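Local coordinates for protein hydrogenase maturation factor (Thermoanaerobacter tengcongensis, PDB 3VTH) that probably transfers the carbamoyl group of carbamoyl phosphate, at the cost of ATP, to the C-terminal cysteine of HypE during [NiFe]-hydrogenase maturation, at residues A219-L228 with I337-L348. Sequence-based numbering, arbitrary orientation.
Sequences AIKGIGGFHL and ICKDNEEALEKL
With CG anti to its carbonyl carbon (chi1 -80°), Phe226 lays its ring beneath Ala344, while Lys221, CG anti to the backbone N (chi1 -173°) and extended beyond, brings its CD to 3.4 Å from Asn341 OD1. The contact packs helix 341-347 against the beta-hairpin of strands 218-221 and 226-229, within the YrdC-like (telomere recombination) domain, which contributes to the pocket of the bound ATP analogue. Ala344 suits a helix lying this close: its CB sits over the ring centre as a CH-pi contact, 3.5 Å from the centroid of the Phe226 ring and 3° off the normal. Lys221 CB lies against the opposite face near the rim, and Asn341 OD1 meets Phe226 CZ edge-on at 3.4 Å, its amide nearly perpendicular to the ring. Trimming Phe226 to an alanine is likely to leave Ala344 CB and Lys221 CB without the ring between them and Asn341 OD1 without its edge contact. Lys221 NZ and Asn341 ND2 converge on Asn358 O, and one water accepts from both Lys221 NZ and Asn341 N. Phe226 N donates to Cys338 O, in the loop leading into the helix, at 2.9 Å. Gly225 has to be glycine, because its backbone angles and the nearby Cys338 O and Ile337 CG1 exclude a CB. Glu343 OE1 accepts from both Lys339 N and Asp340 N, fixing the turn into the helix. Ile337, beside the magnesium ligand Ser329, places CD1 3.6 Å from His227 NE2.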
loop_
_atom_site.group_PDB
_atom_site.type_symbol
_atom_site.label_atom_id
_atom_site.label_comp_id
_atom_site.label_asym_id
_atom_site.label_seq_id
_atom_site.Cartn_x
_atom_site.Cartn_y
_atom_site.Cartn_z
ATOM N N ALA A 219 -19.396 1.411 14.137
ATOM C CA ALA A 219 -18.873 0.579 13.059
ATOM C C ALA A 219 -19.570 0.991 11.778
ATOM O O ALA A 219 -20.803 0.919 11.678
ATOM C CB ALA A 219 -19.081 -0.913 13.353
ATOM N N ILE A 220 -18.779 1.457 10.812
ATOM C CA ILE A 220 -19.319 2.056 9.601
ATOM C C ILE A 220 -18.953 1.184 8.418
ATOM O O ILE A 220 -17.772 0.922 8.190
ATOM C CB ILE A 220 -18.736 3.484 9.384
ATOM C CG1 ILE A 220 -19.136 4.408 10.550
ATOM C CG2 ILE A 220 -19.187 4.066 8.067
ATOM C CD1 ILE A 220 -18.450 5.778 10.522
ATOM N N LYS A 221 -19.956 0.734 7.666
ATOM C CA LYS A 221 -19.667 -0.003 6.431
ATOM C C LYS A 221 -19.238 0.991 5.359
ATOM O O LYS A 221 -20.006 1.867 4.971
ATOM C CB LYS A 221 -20.862 -0.839 5.959
ATOM C CG LYS A 221 -20.529 -1.756 4.772
ATOM C CD LYS A 221 -21.704 -2.654 4.420
ATOM C CE LYS A 221 -21.489 -3.362 3.071
ATOM N NZ LYS A 221 -22.633 -4.285 2.794
ATOM N N GLY A 222 -18.006 0.841 4.877
ATOM C CA GLY A 222 -17.466 1.752 3.885
ATOM C C GLY A 222 -17.249 0.980 2.609
ATOM O O GLY A 222 -17.878 -0.062 2.391
ATOM N N ILE A 223 -16.302 1.439 1.805
ATOM C CA ILE A 223 -16.096 0.914 0.462
ATOM C C ILE A 223 -15.442 -0.466 0.543
ATOM O O ILE A 223 -15.921 -1.438 -0.067
ATOM C CB ILE A 223 -15.197 1.908 -0.345
ATOM C CG1 ILE A 223 -15.920 3.243 -0.572
ATOM C CG2 ILE A 223 -14.739 1.321 -1.674
ATOM C CD1 ILE A 223 -17.268 3.108 -1.311
ATOM N N GLY A 224 -14.363 -0.546 1.320
ATOM C CA GLY A 224 -13.529 -1.746 1.382
ATOM C C GLY A 224 -13.809 -2.668 2.553
ATOM O O GLY A 224 -13.224 -3.748 2.661
ATOM N N GLY A 225 -14.687 -2.232 3.446
ATOM C CA GLY A 225 -15.059 -3.034 4.600
ATOM C C GLY A 225 -15.552 -2.122 5.694
ATOM O O GLY A 225 -15.879 -0.963 5.437
ATOM N N PHE A 226 -15.586 -2.638 6.917
ATOM C CA PHE A 226 -16.059 -1.870 8.054
ATOM C C PHE A 226 -14.888 -1.150 8.718
ATOM O O PHE A 226 -13.779 -1.691 8.755
ATOM C CB PHE A 226 -16.751 -2.791 9.074
ATOM C CG PHE A 226 -18.162 -3.136 8.703
ATOM C CD1 PHE A 226 -19.232 -2.464 9.292
ATOM C CD2 PHE A 226 -18.425 -4.091 7.717
ATOM C CE1 PHE A 226 -20.531 -2.749 8.934
ATOM C CE2 PHE A 226 -19.736 -4.394 7.362
ATOM C CZ PHE A 226 -20.787 -3.723 7.971
ATOM N N HIS A 227 -15.151 0.047 9.244
ATOM C CA HIS A 227 -14.196 0.771 10.081
ATOM C C HIS A 227 -14.855 1.203 11.388
ATOM O O HIS A 227 -16.077 1.382 11.455
ATOM C CB HIS A 227 -13.600 1.982 9.332
ATOM C CG HIS A 227 -12.746 1.577 8.175
ATOM N ND1 HIS A 227 -13.276 1.302 6.929
ATOM C CD2 HIS A 227 -11.425 1.293 8.093
ATOM C CE1 HIS A 227 -12.310 0.903 6.121
ATOM N NE2 HIS A 227 -11.178 0.886 6.802
ATOM N N LEU A 228 -14.043 1.344 12.422
ATOM C CA LEU A 228 -14.528 1.768 13.730
ATOM C C LEU A 228 -14.091 3.191 13.891
ATOM O O LEU A 228 -12.922 3.526 13.624
ATOM C CB LEU A 228 -13.931 0.913 14.841
ATOM C CG LEU A 228 -14.320 -0.564 14.816
ATOM C CD1 LEU A 228 -13.242 -1.447 15.459
ATOM C CD2 LEU A 228 -15.688 -0.756 15.474
ATOM N N ILE A 337 -10.048 -7.243 8.099
ATOM C CA ILE A 337 -11.194 -6.327 8.108
ATOM C C ILE A 337 -12.512 -7.035 7.725
ATOM O O ILE A 337 -12.550 -7.812 6.762
ATOM C CB ILE A 337 -10.902 -5.099 7.172
ATOM C CG1 ILE A 337 -11.975 -4.012 7.296
ATOM C CG2 ILE A 337 -10.679 -5.533 5.671
ATOM C CD1 ILE A 337 -11.601 -2.713 6.496
ATOM N N CYS A 338 -13.569 -6.806 8.510
ATOM C CA CYS A 338 -14.894 -7.363 8.226
ATOM C C CYS A 338 -15.450 -6.740 6.958
ATOM O O CYS A 338 -15.284 -5.548 6.743
ATOM C CB CYS A 338 -15.875 -7.059 9.363
ATOM S SG CYS A 338 -15.546 -7.962 10.866
ATOM N N LYS A 339 -16.130 -7.534 6.142
ATOM C CA LYS A 339 -16.718 -7.004 4.907
ATOM C C LYS A 339 -18.233 -7.202 4.775
ATOM O O LYS A 339 -18.873 -6.524 3.972
ATOM C CB LYS A 339 -16.008 -7.571 3.674
ATOM C CG LYS A 339 -16.366 -9.005 3.318
ATOM C CD LYS A 339 -15.991 -9.265 1.858
ATOM C CE LYS A 339 -16.490 -10.604 1.365
ATOM N NZ LYS A 339 -17.959 -10.535 1.151
ATOM N N ASP A 340 -18.815 -8.102 5.553
ATOM C CA ASP A 340 -20.246 -8.417 5.490
ATOM C C ASP A 340 -20.991 -7.893 6.723
ATOM O O ASP A 340 -20.425 -7.910 7.826
ATOM C CB ASP A 340 -20.424 -9.936 5.422
ATOM C CG ASP A 340 -19.862 -10.538 4.147
ATOM O OD1 ASP A 340 -19.696 -9.800 3.150
ATOM O OD2 ASP A 340 -19.599 -11.763 4.142
ATOM N N ASN A 341 -22.246 -7.475 6.551
ATOM C CA ASN A 341 -23.063 -7.017 7.678
ATOM C C ASN A 341 -23.098 -8.030 8.826
ATOM O O ASN A 341 -22.813 -7.682 9.993
ATOM C CB ASN A 341 -24.481 -6.665 7.213
ATOM C CG ASN A 341 -24.510 -5.479 6.252
ATOM O OD1 ASN A 341 -23.741 -4.533 6.390
ATOM N ND2 ASN A 341 -25.409 -5.526 5.279
ATOM N N GLU A 342 -23.426 -9.283 8.502
ATOM C CA GLU A 342 -23.554 -10.324 9.527
ATOM C C GLU A 342 -22.251 -10.539 10.294
ATOM O O GLU A 342 -22.267 -10.697 11.510
ATOM C CB GLU A 342 -23.988 -11.649 8.918
ATOM C CG GLU A 342 -25.441 -11.711 8.568
ATOM C CD GLU A 342 -25.744 -12.804 7.554
ATOM O OE1 GLU A 342 -25.434 -12.610 6.361
ATOM O OE2 GLU A 342 -26.306 -13.845 7.951
ATOM N N GLU A 343 -21.145 -10.557 9.548
ATOM C CA GLU A 343 -19.795 -10.731 10.072
ATOM C C GLU A 343 -19.467 -9.613 11.060
ATOM O O GLU A 343 -18.992 -9.873 12.177
ATOM C CB GLU A 343 -18.800 -10.738 8.892
ATOM C CG GLU A 343 -17.327 -10.806 9.252
ATOM C CD GLU A 343 -16.383 -10.718 8.034
ATOM O OE1 GLU A 343 -16.772 -10.204 6.942
ATOM O OE2 GLU A 343 -15.223 -11.154 8.200
ATOM N N ALA A 344 -19.752 -8.376 10.653
ATOM C CA ALA A 344 -19.464 -7.204 11.481
ATOM C C ALA A 344 -20.250 -7.210 12.800
ATOM O O ALA A 344 -19.686 -6.996 13.871
ATOM C CB ALA A 344 -19.725 -5.922 10.701
ATOM N N LEU A 345 -21.546 -7.477 12.717
ATOM C CA LEU A 345 -22.399 -7.504 13.907
ATOM C C LEU A 345 -21.976 -8.576 14.915
ATOM O O LEU A 345 -22.098 -8.387 16.130
ATOM C CB LEU A 345 -23.856 -7.708 13.497
ATOM C CG LEU A 345 -24.560 -6.534 12.808
ATOM C CD1 LEU A 345 -25.802 -7.061 12.099
ATOM C CD2 LEU A 345 -24.942 -5.433 13.816
ATOM N N GLU A 346 -21.482 -9.701 14.412
ATOM C CA GLU A 346 -21.013 -10.777 15.277
ATOM C C GLU A 346 -19.607 -10.499 15.830
ATOM O O GLU A 346 -19.406 -10.555 17.036
ATOM C CB GLU A 346 -21.086 -12.129 14.554
ATOM C CG GLU A 346 -20.708 -13.363 15.389
ATOM C CD GLU A 346 -21.564 -13.557 16.645
ATOM O OE1 GLU A 346 -21.005 -14.019 17.668
ATOM O OE2 GLU A 346 -22.788 -13.262 16.624
ATOM N N LYS A 347 -18.649 -10.188 14.955
ATOM C CA LYS A 347 -17.253 -10.000 15.375
ATOM C C LYS A 347 -16.998 -8.702 16.150
ATOM O O LYS A 347 -16.096 -8.648 16.980
ATOM C CB LYS A 347 -16.295 -10.121 14.182
ATOM C CG LYS A 347 -16.222 -11.561 13.665
ATOM C CD LYS A 347 -15.293 -11.712 12.474
ATOM C CE LYS A 347 -15.289 -13.168 11.984
ATOM N NZ LYS A 347 -14.561 -13.285 10.674
ATOM N N LEU A 348 -17.802 -7.672 15.883
ATOM C CA LEU A 348 -17.619 -6.373 16.526
ATOM C C LEU A 348 -18.625 -6.100 17.648
ATOM O O LEU A 348 -18.772 -4.959 18.095
ATOM C CB LEU A 348 -17.642 -5.254 15.475
ATOM C CG LEU A 348 -16.742 -5.478 14.242
ATOM C CD1 LEU A 348 -16.803 -4.304 13.273
ATOM C CD2 LEU A 348 -15.289 -5.761 14.652
HETATM O O HOH W 1 -22.990 -7.168 3.699
HETATM O O HOH W 2 -20.701 -7.045 2.072
#